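Local coordinates for protein carbohydrate kinase, FGGY (Novosphingobium aromaticivorans, PDB 3H6E) that probably acts as a carbohydrate kinase of the FGGY family, transferring a phosphate group to a sugar or related substrate, at residues 10-15 / 231-236; 18-23 / 58-63; 22-25 / 29-32; 72-77 / 155-160; 202-207 / 430-435. All coordinates share one frame; numbering follows the deposited sequence.

Contact 1: 10-15 / 231-236; sequences VIDLGK and LHDSNA
Asp12 and Asp233 turn their carboxylates toward each other near the end of strand 9-13 and beside the helical segment 233-241, OD1 of Asp12 lying 2.7 Å from OD1 of Asp233. Both side chains start out pointing past the opposite segment, and their ends bend in. Asp12 does this with CG anti to the backbone N (chi1 -168°), whereas Asp233 sits between staggered positions at chi1 -105°, a less relaxed torsion that extends its acid group across the gap. The side chains meet almost perpendicularly, with carboxylate planes 63° apart, and only the two OD1 atoms come this close. The other oxygen of Asp233, OD2, lies 3.4 Å from CA of Gly14. A water bridges further on: it accepts from Lys15 N at 3.1 Å and donates to Asp233 OD2 at 2.7 Å. The Lys15 side chain leads elsewhere, to a salt bridge with Asp95 and a cation-pi contact with Tyr96, while Asp12 OD2 has a weak hydrogen bond to Ser426 OG. The Asp-Leu-Gly-Lys sequence at a strand end resembles the phosphate-binding turn of actin-like ATPases. The paired carboxylates and the water-linked turn are consistent with a polar phosphate-handling site, as in relatives of this fold.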
# COMPACT_ATOMS: atom_id res chain seq x y z
N VAL A 10 -4.06 -16.81 -7.24
CA VAL A 10 -3.58 -15.44 -7.12
C VAL A 10 -2.06 -15.40 -7.12
O VAL A 10 -1.41 -16.10 -6.35
CB VAL A 10 -4.09 -14.78 -5.83
CG1 VAL A 10 -3.72 -13.30 -5.82
CG2 VAL A 10 -5.59 -14.97 -5.68
N ILE A 11 -1.49 -14.59 -8.00
CA ILE A 11 -0.04 -14.37 -8.02
C ILE A 11 0.28 -13.00 -7.45
O ILE A 11 -0.04 -11.98 -8.05
CB ILE A 11 0.54 -14.51 -9.44
CG1 ILE A 11 -0.52 -14.14 -10.48
CG2 ILE A 11 1.00 -15.93 -9.68
CD1 ILE A 11 -0.19 -14.63 -11.88
N ASP A 12 0.92 -12.98 -6.28
CA ASP A 12 1.23 -11.74 -5.60
C ASP A 12 2.73 -11.49 -5.59
O ASP A 12 3.43 -11.87 -4.65
CB ASP A 12 0.70 -11.75 -4.17
CG ASP A 12 0.73 -10.38 -3.52
OD1 ASP A 12 1.53 -9.53 -3.97
OD2 ASP A 12 -0.03 -10.15 -2.56
N LEU A 13 3.21 -10.83 -6.63
CA LEU A 13 4.63 -10.56 -6.79
C LEU A 13 5.00 -9.21 -6.18
O LEU A 13 5.25 -8.23 -6.88
CB LEU A 13 4.99 -10.64 -8.27
CG LEU A 13 4.44 -11.97 -8.81
CD1 LEU A 13 4.12 -11.90 -10.29
CD2 LEU A 13 5.38 -13.13 -8.50
N GLY A 14 5.02 -9.18 -4.85
CA GLY A 14 5.32 -7.96 -4.12
C GLY A 14 6.79 -7.61 -4.17
O GLY A 14 7.56 -8.20 -4.93
N LYS A 15 7.19 -6.65 -3.34
CA LYS A 15 8.56 -6.15 -3.39
C LYS A 15 9.55 -7.04 -2.66
O LYS A 15 10.66 -7.27 -3.14
CB LYS A 15 8.62 -4.71 -2.86
CG LYS A 15 9.92 -4.00 -3.21
CD LYS A 15 10.33 -4.28 -4.64
CE LYS A 15 11.43 -3.33 -5.11
NZ LYS A 15 12.59 -3.31 -4.18
N LEU A 231 -4.20 -5.96 -9.99
CA LEU A 231 -4.10 -4.67 -9.32
C LEU A 231 -2.82 -4.49 -8.51
O LEU A 231 -1.97 -5.38 -8.45
CB LEU A 231 -5.32 -4.45 -8.42
CG LEU A 231 -5.78 -5.63 -7.56
CD1 LEU A 231 -4.77 -5.95 -6.47
CD2 LEU A 231 -7.14 -5.33 -6.96
N HIS A 232 -2.72 -3.33 -7.88
CA HIS A 232 -1.57 -2.99 -7.06
C HIS A 232 -1.65 -3.68 -5.70
O HIS A 232 -2.74 -3.81 -5.13
CB HIS A 232 -1.48 -1.47 -6.89
CG HIS A 232 -0.38 -1.02 -5.99
ND1 HIS A 232 -0.59 -0.17 -4.93
CD2 HIS A 232 0.94 -1.31 -5.98
CE1 HIS A 232 0.56 0.05 -4.31
NE2 HIS A 232 1.50 -0.63 -4.93
N ASP A 233 -0.51 -4.14 -5.19
CA ASP A 233 -0.41 -4.71 -3.85
C ASP A 233 -1.40 -4.06 -2.89
O ASP A 233 -2.30 -4.72 -2.38
CB ASP A 233 1.00 -4.52 -3.28
CG ASP A 233 1.81 -5.80 -3.28
OD1 ASP A 233 1.24 -6.84 -3.66
OD2 ASP A 233 3.00 -5.76 -2.91
N SER A 234 -1.22 -2.77 -2.65
CA SER A 234 -1.96 -2.08 -1.60
C SER A 234 -3.47 -2.11 -1.76
O SER A 234 -4.20 -2.14 -0.76
CB SER A 234 -1.48 -0.63 -1.45
OG SER A 234 -0.31 -0.57 -0.65
N ASN A 235 -3.96 -2.08 -2.99
CA ASN A 235 -5.41 -2.10 -3.21
C ASN A 235 -6.02 -3.47 -2.93
O ASN A 235 -7.23 -3.58 -2.72
CB ASN A 235 -5.77 -1.62 -4.62
CG ASN A 235 -5.49 -0.14 -4.80
OD1 ASN A 235 -6.40 0.69 -4.68
ND2 ASN A 235 -4.24 0.20 -5.10
N ALA A 236 -5.20 -4.51 -2.93
CA ALA A 236 -5.65 -5.84 -2.56
C ALA A 236 -6.29 -5.79 -1.18
O ALA A 236 -7.39 -6.30 -0.96
CB ALA A 236 -4.50 -6.83 -2.58
O HOH W 1 5.18 -5.25 -1.40

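Contact 2: 18-23 / 58-63; sequences SKVSLW and LDVLSR
Val20 of strand 17-23 meets Val60 of helix 50-63 tip to tip, a helix-on-sheet contact in the actin-like fold of the N-terminal half. The CA atoms of these two residues are 7.5 Å apart, the nearest pair between the segments, and both CB atoms point across the gap. From CB outward, Val20 touches Val60 with every side-chain atom. CB itself lies 4.0 Å from Val60 CG2. CG1, which chi1 of -178° sets anti to the backbone N, reaches the same methyl at 4.0 Å and extends toward Leu61 CD2 at 4.4 Å. CG2 goes the other way and meets Val60 CG1 at 3.8 Å. Val60 can offer a methyl to each branch because its CG1 takes the crowded position between N and the carbonyl carbon, while CG2 lies anti to N. The contact is wholly apolar and buried; Ile9 and Ile11 of the adjacent strand also touch Val20, and Gln33 touches Val60. Alternation along the strand sends the next residue, Ser21, away from the helix. There Trp23 NE1 donates to Ser21 OG at 3.0 Å with an angle of 162°, the oxygen lying in the indole plane.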
# COMPACT_ATOMS: atom_id res chain seq x y z
N SER A 18 7.22 -12.82 -2.98
CA SER A 18 6.34 -13.26 -4.06
C SER A 18 5.58 -14.51 -3.63
O SER A 18 6.17 -15.51 -3.24
CB SER A 18 7.12 -13.51 -5.35
OG SER A 18 8.25 -14.33 -5.12
N LYS A 19 4.25 -14.43 -3.69
CA LYS A 19 3.40 -15.51 -3.20
C LYS A 19 2.43 -15.98 -4.28
O LYS A 19 1.73 -15.18 -4.90
CB LYS A 19 2.60 -15.03 -1.99
CG LYS A 19 3.37 -14.11 -1.05
CD LYS A 19 2.59 -13.83 0.22
CE LYS A 19 3.46 -13.17 1.28
NZ LYS A 19 2.77 -13.07 2.60
N VAL A 20 2.39 -17.29 -4.49
CA VAL A 20 1.37 -17.89 -5.34
C VAL A 20 0.42 -18.69 -4.47
O VAL A 20 0.85 -19.45 -3.60
CB VAL A 20 1.98 -18.79 -6.42
CG1 VAL A 20 0.89 -19.36 -7.32
CG2 VAL A 20 3.00 -18.01 -7.24
N SER A 21 -0.88 -18.52 -4.69
CA SER A 21 -1.88 -19.09 -3.80
C SER A 21 -3.06 -19.73 -4.52
O SER A 21 -3.54 -19.22 -5.52
CB SER A 21 -2.38 -18.01 -2.84
OG SER A 21 -2.78 -16.84 -3.53
N LEU A 22 -3.52 -20.86 -3.98
CA LEU A 22 -4.64 -21.59 -4.55
C LEU A 22 -5.85 -21.56 -3.62
O LEU A 22 -5.75 -21.97 -2.47
CB LEU A 22 -4.24 -23.04 -4.81
CG LEU A 22 -5.31 -23.96 -5.40
CD1 LEU A 22 -5.50 -23.68 -6.89
CD2 LEU A 22 -4.94 -25.41 -5.16
N TRP A 23 -6.97 -21.07 -4.13
CA TRP A 23 -8.17 -20.89 -3.31
C TRP A 23 -9.37 -21.66 -3.87
O TRP A 23 -9.38 -22.05 -5.03
CB TRP A 23 -8.52 -19.41 -3.21
CG TRP A 23 -7.42 -18.56 -2.65
CD1 TRP A 23 -6.21 -18.30 -3.23
CD2 TRP A 23 -7.42 -17.87 -1.39
NE1 TRP A 23 -5.46 -17.49 -2.41
CE2 TRP A 23 -6.18 -17.21 -1.28
CE3 TRP A 23 -8.35 -17.74 -0.36
CZ2 TRP A 23 -5.85 -16.43 -0.17
CZ3 TRP A 23 -8.02 -16.97 0.74
CH2 TRP A 23 -6.77 -16.33 0.83
N LEU A 58 6.08 -20.62 -13.06
CA LEU A 58 5.61 -21.63 -14.00
C LEU A 58 5.78 -23.02 -13.39
O LEU A 58 5.06 -23.95 -13.74
CB LEU A 58 6.34 -21.54 -15.35
CG LEU A 58 5.71 -20.58 -16.36
CD1 LEU A 58 6.42 -20.66 -17.70
CD2 LEU A 58 4.23 -20.87 -16.52
N ASP A 59 6.73 -23.14 -12.47
CA ASP A 59 6.91 -24.35 -11.68
C ASP A 59 5.72 -24.54 -10.76
O ASP A 59 4.97 -25.52 -10.88
CB ASP A 59 8.18 -24.27 -10.83
CG ASP A 59 9.44 -24.30 -11.65
OD1 ASP A 59 9.38 -24.74 -12.82
OD2 ASP A 59 10.51 -23.90 -11.13
N VAL A 60 5.54 -23.60 -9.84
CA VAL A 60 4.49 -23.68 -8.84
C VAL A 60 3.10 -23.80 -9.47
O VAL A 60 2.22 -24.47 -8.93
CB VAL A 60 4.54 -22.49 -7.86
CG1 VAL A 60 4.67 -21.19 -8.62
CG2 VAL A 60 3.32 -22.47 -6.95
N LEU A 61 2.91 -23.15 -10.62
CA LEU A 61 1.65 -23.26 -11.35
C LEU A 61 1.41 -24.69 -11.81
O LEU A 61 0.27 -25.16 -11.84
CB LEU A 61 1.62 -22.30 -12.55
CG LEU A 61 1.22 -20.85 -12.28
CD1 LEU A 61 1.01 -20.13 -13.59
CD2 LEU A 61 -0.03 -20.78 -11.42
N SER A 62 2.49 -25.38 -12.18
CA SER A 62 2.40 -26.77 -12.61
C SER A 62 1.82 -27.64 -11.50
O SER A 62 1.13 -28.62 -11.76
CB SER A 62 3.77 -27.29 -13.03
OG SER A 62 4.23 -26.66 -14.21
N ARG A 63 2.11 -27.26 -10.25
CA ARG A 63 1.69 -28.04 -9.09
C ARG A 63 0.17 -28.13 -8.94
O ARG A 63 -0.35 -29.09 -8.37
CB ARG A 63 2.32 -27.49 -7.81
CG ARG A 63 3.84 -27.47 -7.84
CD ARG A 63 4.42 -27.28 -6.44
NE ARG A 63 5.88 -27.30 -6.46
CZ ARG A 63 6.64 -26.22 -6.58
NH1 ARG A 63 7.96 -26.33 -6.59
NH2 ARG A 63 6.09 -25.02 -6.69

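Contact 3: 22-25 / 29-32; sequences LWDL and MLDR
This is an antiparallel beta hairpin with a classic beta bulge, joining the end of strand 17-23 to the start of strand 29-36 at one margin of the N-terminal sheet. Leu22 pairs with Asp31 and Trp23 with Met29, a register slip of one that places Leu30 and Asp31 both opposite Leu22. The bonds agree: Leu22 N donates to Asp31 O at 3.0 Å, and Leu22 O accepts from Leu30 N at 2.6 Å, with a weak second bond from Asp31 N at 3.3 Å. Of the two bonds to Leu22 O, the shorter, with Leu30 N nearly along the C=O axis (164°), is the stronger. Beyond the pairing, Leu30 lies over the start of the turn, its CD1 touching Leu22 CD2 at 4.1 Å and its CD2 reaching Asp24 OD2 at 3.5 Å. Asp24 OD1 accepts from the backbone N of Asp26 and Arg28, within the turn, and Asp31 OD2 bonds Tyr64 OH. On the Trp23 face, Met29, present as selenomethionine, runs obliquely across the indole, its CG anti to the backbone N (chi1 -165°). SE makes an oblique Met-aromatic contact, 4.8 Å from the centre of the six-membered ring. More direct is the CH-pi contact from Met29 CB, which stands 3.7 Å above that centre and only 4° off the normal.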
# COMPACT_ATOMS: atom_id res chain seq x y z
N LEU A 22 -3.52 -20.86 -3.98
CA LEU A 22 -4.64 -21.59 -4.55
C LEU A 22 -5.85 -21.56 -3.62
O LEU A 22 -5.75 -21.97 -2.47
CB LEU A 22 -4.24 -23.04 -4.81
CG LEU A 22 -5.31 -23.96 -5.40
CD1 LEU A 22 -5.50 -23.68 -6.89
CD2 LEU A 22 -4.94 -25.41 -5.16
N TRP A 23 -6.97 -21.07 -4.13
CA TRP A 23 -8.17 -20.89 -3.31
C TRP A 23 -9.37 -21.66 -3.87
O TRP A 23 -9.38 -22.05 -5.03
CB TRP A 23 -8.52 -19.41 -3.21
CG TRP A 23 -7.42 -18.56 -2.65
CD1 TRP A 23 -6.21 -18.30 -3.23
CD2 TRP A 23 -7.42 -17.87 -1.39
NE1 TRP A 23 -5.46 -17.49 -2.41
CE2 TRP A 23 -6.18 -17.21 -1.28
CE3 TRP A 23 -8.35 -17.74 -0.36
CZ2 TRP A 23 -5.85 -16.43 -0.17
CZ3 TRP A 23 -8.02 -16.97 0.74
CH2 TRP A 23 -6.77 -16.33 0.83
N ASP A 24 -10.37 -21.87 -3.03
CA ASP A 24 -11.62 -22.50 -3.47
C ASP A 24 -12.73 -21.46 -3.62
O ASP A 24 -12.61 -20.33 -3.16
CB ASP A 24 -12.04 -23.63 -2.53
CG ASP A 24 -12.33 -23.15 -1.12
OD1 ASP A 24 -12.81 -22.01 -0.95
OD2 ASP A 24 -12.09 -23.92 -0.16
N LEU A 25 -13.82 -21.87 -4.27
CA LEU A 25 -14.90 -20.96 -4.62
C LEU A 25 -15.60 -20.37 -3.40
O LEU A 25 -16.48 -19.52 -3.53
CB LEU A 25 -15.91 -21.68 -5.51
CG LEU A 25 -15.28 -22.60 -6.55
CD1 LEU A 25 -16.24 -23.70 -6.97
CD2 LEU A 25 -14.79 -21.81 -7.76
N MSE A 29 -8.16 -20.60 1.53
CA MSE A 29 -6.87 -20.89 0.91
C MSE A 29 -6.50 -22.36 1.03
O MSE A 29 -6.44 -22.91 2.13
CB MSE A 29 -5.79 -20.04 1.57
CG MSE A 29 -4.49 -19.98 0.80
SE MSE A 29 -3.20 -18.89 1.76
CE MSE A 29 -2.33 -18.05 0.24
N LEU A 30 -6.26 -22.99 -0.11
CA LEU A 30 -5.93 -24.42 -0.15
C LEU A 30 -4.43 -24.65 -0.08
O LEU A 30 -3.97 -25.69 0.40
CB LEU A 30 -6.50 -25.05 -1.42
CG LEU A 30 -7.96 -24.73 -1.71
CD1 LEU A 30 -8.40 -25.35 -3.04
CD2 LEU A 30 -8.85 -25.19 -0.57
N ASP A 31 -3.66 -23.69 -0.58
CA ASP A 31 -2.21 -23.82 -0.63
C ASP A 31 -1.54 -22.48 -0.90
O ASP A 31 -2.16 -21.56 -1.45
CB ASP A 31 -1.80 -24.83 -1.70
CG ASP A 31 -0.36 -25.29 -1.56
OD1 ASP A 31 0.03 -25.65 -0.42
OD2 ASP A 31 0.37 -25.31 -2.57
N ARG A 32 -0.28 -22.36 -0.50
CA ARG A 32 0.48 -21.14 -0.71
C ARG A 32 1.95 -21.47 -0.91
O ARG A 32 2.52 -22.30 -0.19
CB ARG A 32 0.30 -20.19 0.48
CG ARG A 32 1.16 -18.94 0.43
CD ARG A 32 0.62 -17.88 1.38
NE ARG A 32 1.66 -17.00 1.89
CZ ARG A 32 2.28 -17.19 3.05
NH1 ARG A 32 1.96 -18.24 3.80
NH2 ARG A 32 3.22 -16.35 3.46

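Contact 4: 72-77 / 155-160; sequences IVPVGH and YWAWFL
Strand 71-76, in the interior of the N-terminal sheet of this actin-like fold, packs against helix 152-159, which lies over one face of that sheet. The alternation of the strand decides which residues take part: Ile72 and Pro74 direct their side chains to the helix, whereas Val73 and Val75 point away. Pro74 and Ala157 have the closest CA atoms, 6.1 Å apart, a short separation made possible by the small alanine. Pro74 CG, the outer corner of the pyrrolidine ring, presses on Ala157 CB at 3.5 Å. Two residues back along the strand and three on from Ala157, Ile72 CG2 touches Leu160 CD1 at 4.1 Å, the two side chains crossing at about a right angle. The branched methyl can make this contact because CG2 of Ile72 is anti to the backbone N, while chi1 of -55° turns CG1 aside. Leu160 follows directly on the last helical turn and still points toward the strand. The contact is apolar and buried throughout. Neighbouring elements enclose it: backbone bonds tie Val73 to Ile9 and Ile11, and Ile72 and Pro74 to strand 226-232, whose Val227 touches both Pro74 and Ala157. Ile11 also meets Ile72 and Leu160. From helix 50-63, Leu61 packs on Leu160, while Thr53 and Leu57 reach Trp156, so two helices share this face of the sheet.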
# COMPACT_ATOMS: atom_id res chain seq x y z
N ILE A 72 -7.22 -16.87 -12.94
CA ILE A 72 -6.02 -16.37 -12.28
C ILE A 72 -6.10 -14.85 -12.20
O ILE A 72 -6.49 -14.19 -13.16
CB ILE A 72 -4.75 -16.74 -13.04
CG1 ILE A 72 -4.66 -18.25 -13.26
CG2 ILE A 72 -3.52 -16.24 -12.30
CD1 ILE A 72 -3.46 -18.65 -14.11
N VAL A 73 -5.75 -14.30 -11.05
CA VAL A 73 -5.70 -12.85 -10.89
C VAL A 73 -4.35 -12.39 -10.33
O VAL A 73 -3.92 -12.83 -9.27
CB VAL A 73 -6.86 -12.32 -10.03
CG1 VAL A 73 -7.25 -13.34 -8.97
CG2 VAL A 73 -6.50 -10.97 -9.41
N PRO A 74 -3.67 -11.50 -11.08
CA PRO A 74 -2.31 -11.01 -10.79
C PRO A 74 -2.31 -9.85 -9.81
O PRO A 74 -3.22 -9.02 -9.83
CB PRO A 74 -1.83 -10.51 -12.17
CG PRO A 74 -2.92 -10.86 -13.16
CD PRO A 74 -4.17 -10.98 -12.36
N VAL A 75 -1.28 -9.79 -8.97
CA VAL A 75 -1.11 -8.71 -8.01
C VAL A 75 0.35 -8.27 -7.99
O VAL A 75 1.25 -9.10 -7.90
CB VAL A 75 -1.51 -9.14 -6.59
CG1 VAL A 75 -1.22 -8.03 -5.59
CG2 VAL A 75 -2.97 -9.55 -6.54
N GLY A 76 0.58 -6.97 -8.08
CA GLY A 76 1.93 -6.45 -8.13
C GLY A 76 2.16 -5.25 -7.23
O GLY A 76 1.28 -4.40 -7.06
N HIS A 77 3.34 -5.19 -6.63
CA HIS A 77 3.74 -4.02 -5.89
C HIS A 77 3.82 -2.83 -6.85
O HIS A 77 3.93 -3.02 -8.07
CB HIS A 77 5.10 -4.25 -5.22
CG HIS A 77 6.25 -4.23 -6.17
ND1 HIS A 77 6.86 -3.06 -6.57
CD2 HIS A 77 6.91 -5.23 -6.80
CE1 HIS A 77 7.84 -3.35 -7.42
NE2 HIS A 77 7.89 -4.66 -7.57
N TYR A 155 1.99 -6.76 -16.02
CA TYR A 155 3.03 -7.41 -16.81
C TYR A 155 2.85 -8.91 -16.74
O TYR A 155 3.06 -9.63 -17.71
CB TYR A 155 4.44 -7.04 -16.32
CG TYR A 155 5.46 -8.01 -16.86
CD1 TYR A 155 5.88 -7.94 -18.18
CD2 TYR A 155 5.96 -9.04 -16.07
CE1 TYR A 155 6.79 -8.84 -18.69
CE2 TYR A 155 6.88 -9.95 -16.57
CZ TYR A 155 7.29 -9.84 -17.88
OH TYR A 155 8.20 -10.73 -18.40
N TRP A 156 2.46 -9.38 -15.56
CA TRP A 156 2.32 -10.80 -15.33
C TRP A 156 1.07 -11.35 -15.99
O TRP A 156 1.03 -12.52 -16.38
CB TRP A 156 2.37 -11.08 -13.83
CG TRP A 156 3.70 -10.71 -13.28
CD1 TRP A 156 4.00 -9.65 -12.48
CD2 TRP A 156 4.95 -11.38 -13.54
NE1 TRP A 156 5.35 -9.62 -12.21
CE2 TRP A 156 5.95 -10.67 -12.85
CE3 TRP A 156 5.30 -12.50 -14.29
CZ2 TRP A 156 7.29 -11.07 -12.88
CZ3 TRP A 156 6.63 -12.89 -14.32
CH2 TRP A 156 7.61 -12.17 -13.62
N ALA A 157 0.06 -10.50 -16.13
CA ALA A 157 -1.16 -10.89 -16.83
C ALA A 157 -0.94 -10.96 -18.35
O ALA A 157 -1.75 -11.51 -19.07
CB ALA A 157 -2.31 -9.94 -16.50
N TRP A 158 0.18 -10.40 -18.82
CA TRP A 158 0.54 -10.47 -20.23
C TRP A 158 1.50 -11.63 -20.44
O TRP A 158 1.60 -12.18 -21.54
CB TRP A 158 1.19 -9.15 -20.68
CG TRP A 158 2.01 -9.26 -21.93
CD1 TRP A 158 1.62 -8.92 -23.20
CD2 TRP A 158 3.37 -9.71 -22.04
NE1 TRP A 158 2.65 -9.15 -24.09
CE2 TRP A 158 3.73 -9.63 -23.40
CE3 TRP A 158 4.31 -10.18 -21.11
CZ2 TRP A 158 5.00 -10.00 -23.86
CZ3 TRP A 158 5.57 -10.55 -21.57
CH2 TRP A 158 5.90 -10.45 -22.93
N PHE A 159 2.20 -11.99 -19.37
CA PHE A 159 3.11 -13.12 -19.36
C PHE A 159 2.33 -14.41 -19.60
O PHE A 159 2.83 -15.34 -20.22
CB PHE A 159 3.81 -13.19 -18.00
CG PHE A 159 4.88 -14.23 -17.90
CD1 PHE A 159 6.18 -13.94 -18.27
CD2 PHE A 159 4.59 -15.50 -17.42
CE1 PHE A 159 7.18 -14.90 -18.18
CE2 PHE A 159 5.58 -16.46 -17.32
CZ PHE A 159 6.87 -16.16 -17.71
N LEU A 160 1.09 -14.44 -19.11
CA LEU A 160 0.24 -15.62 -19.20
C LEU A 160 -0.78 -15.53 -20.33
O LEU A 160 -1.53 -16.47 -20.56
CB LEU A 160 -0.54 -15.81 -17.90
CG LEU A 160 0.14 -15.81 -16.53
CD1 LEU A 160 -0.90 -15.57 -15.44
CD2 LEU A 160 0.87 -17.13 -16.30

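Contact 5: 202-207 / 430-435; sequences VRAGDT and LRLIDP
A type I beta turn from Arg203 to Asp206 brings Gly205 to within 5.2 Å, CA to CA, of Leu432 in the short, weakly bonded helix 430-433. The turn falls in the N-terminal FGGY family region and the helix in the C-terminal one, so the contact joins parts of the two. Leu432 carries the contact. Its CG lies 3.6 Å from Gly205 CA, pressing directly on the turn backbone, while CD2 meets Ala204 CB at 4.0 Å and Ala204 O at 3.7 Å. Both of its torsions lie off the staggered values (chi1 -131°), though at this resolution they are not a firm guide to strain; Leu231 also touches this side chain. Each side is braced internally. In the turn, Asp206 N donates to Arg203 O, and Arg203 N donates to Asp206 OD2 from above the carboxylate plane. Arg431, within the helix, reaches past its end and holds one oxygen side-on: NE reaches Pro435 O at 3.2 Å, and NH2 meets the same Pro435 O at 2.8 Å, on a lone pair in the carbonyl plane.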
# COMPACT_ATOMS: atom_id res chain seq x y z
N VAL A 202 -7.60 -0.97 -18.58
CA VAL A 202 -8.69 -1.91 -18.33
C VAL A 202 -8.98 -1.92 -16.84
O VAL A 202 -8.17 -1.46 -16.04
CB VAL A 202 -8.31 -3.32 -18.84
CG1 VAL A 202 -8.69 -4.40 -17.86
CG2 VAL A 202 -8.92 -3.58 -20.21
N ARG A 203 -10.16 -2.41 -16.46
CA ARG A 203 -10.52 -2.51 -15.05
C ARG A 203 -9.96 -3.79 -14.43
O ARG A 203 -10.00 -4.85 -15.05
CB ARG A 203 -12.04 -2.40 -14.89
CG ARG A 203 -12.59 -1.14 -15.53
CD ARG A 203 -14.10 -1.01 -15.41
NE ARG A 203 -14.52 -0.45 -14.13
CZ ARG A 203 -14.23 0.78 -13.72
NH1 ARG A 203 -13.50 1.59 -14.48
NH2 ARG A 203 -14.66 1.20 -12.54
N ALA A 204 -9.44 -3.66 -13.22
CA ALA A 204 -8.75 -4.75 -12.52
C ALA A 204 -9.47 -6.10 -12.59
O ALA A 204 -8.83 -7.15 -12.64
CB ALA A 204 -8.48 -4.36 -11.06
N GLY A 205 -10.80 -6.06 -12.58
CA GLY A 205 -11.59 -7.28 -12.59
C GLY A 205 -11.92 -7.80 -13.98
O GLY A 205 -12.43 -8.91 -14.12
N ASP A 206 -11.63 -7.00 -15.00
CA ASP A 206 -11.85 -7.41 -16.38
C ASP A 206 -11.00 -8.61 -16.71
O ASP A 206 -9.98 -8.85 -16.08
CB ASP A 206 -11.51 -6.27 -17.35
CG ASP A 206 -12.56 -5.19 -17.36
OD1 ASP A 206 -13.70 -5.47 -16.94
OD2 ASP A 206 -12.24 -4.05 -17.78
N THR A 207 -11.43 -9.37 -17.72
CA THR A 207 -10.66 -10.50 -18.19
C THR A 207 -9.67 -10.03 -19.26
O THR A 207 -10.08 -9.48 -20.28
CB THR A 207 -11.55 -11.59 -18.80
OG1 THR A 207 -12.51 -12.03 -17.83
CG2 THR A 207 -10.72 -12.77 -19.25
N LEU A 430 -9.68 -12.20 -4.65
CA LEU A 430 -10.85 -13.05 -4.82
C LEU A 430 -12.12 -12.23 -5.02
O LEU A 430 -12.99 -12.59 -5.82
CB LEU A 430 -11.02 -13.98 -3.62
CG LEU A 430 -10.32 -15.34 -3.66
CD1 LEU A 430 -8.85 -15.21 -4.03
CD2 LEU A 430 -10.49 -16.06 -2.34
N ARG A 431 -12.22 -11.13 -4.29
CA ARG A 431 -13.40 -10.27 -4.35
C ARG A 431 -13.56 -9.60 -5.71
O ARG A 431 -14.56 -8.93 -5.98
CB ARG A 431 -13.36 -9.23 -3.23
CG ARG A 431 -13.29 -9.84 -1.83
CD ARG A 431 -14.03 -8.98 -0.83
NE ARG A 431 -15.32 -8.53 -1.36
CZ ARG A 431 -15.53 -7.32 -1.86
NH1 ARG A 431 -14.55 -6.43 -1.90
NH2 ARG A 431 -16.73 -6.99 -2.33
N LEU A 432 -12.56 -9.79 -6.56
CA LEU A 432 -12.60 -9.26 -7.92
C LEU A 432 -13.45 -10.21 -8.78
O LEU A 432 -14.06 -9.79 -9.77
CB LEU A 432 -11.18 -9.15 -8.46
CG LEU A 432 -10.75 -7.84 -9.12
CD1 LEU A 432 -11.49 -6.65 -8.52
CD2 LEU A 432 -9.24 -7.67 -8.99
N ILE A 433 -13.47 -11.48 -8.39
CA ILE A 433 -14.29 -12.49 -9.05
C ILE A 433 -15.66 -12.55 -8.40
O ILE A 433 -16.68 -12.30 -9.05
CB ILE A 433 -13.66 -13.88 -8.93
CG1 ILE A 433 -12.19 -13.85 -9.36
CG2 ILE A 433 -14.46 -14.90 -9.74
CD1 ILE A 433 -11.45 -15.14 -9.07
N ASP A 434 -15.68 -12.88 -7.11
CA ASP A 434 -16.91 -12.95 -6.34
C ASP A 434 -16.94 -11.88 -5.25
O ASP A 434 -16.46 -12.09 -4.15
CB ASP A 434 -17.07 -14.35 -5.73
CG ASP A 434 -18.32 -14.48 -4.88
OD1 ASP A 434 -19.12 -13.52 -4.83
OD2 ASP A 434 -18.51 -15.55 -4.27
N PRO A 435 -17.52 -10.71 -5.57
CA PRO A 435 -17.66 -9.61 -4.62
C PRO A 435 -18.43 -10.00 -3.35
O PRO A 435 -18.20 -9.42 -2.30
CB PRO A 435 -18.45 -8.55 -5.41
CG PRO A 435 -18.13 -8.84 -6.83
CD PRO A 435 -18.00 -10.34 -6.92

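Overall arrangement
From the N terminus, contact 1 opens first, on strand 9-13. Contacts 2 and 3 both start from the next strand and share Leu22 and Trp23; contact 3 closes the shortest loop, a hairpin, and contact 2 encloses it by closing on helix 50-63. Contact 4 opens only after contact 2 has closed, yet the two touch, Leu58 against Phe159, on one sheet face. Contact 1 spans all three, returning the chain from its first strand to 231-236, and Asp233 N probably bonds Gly76 O. Contact 5 crosses it, opening before residue 231 and closing at 430-435, which brings a C-terminal segment against the N-terminal sheet; Leu430 touches both Val10 and Trp23.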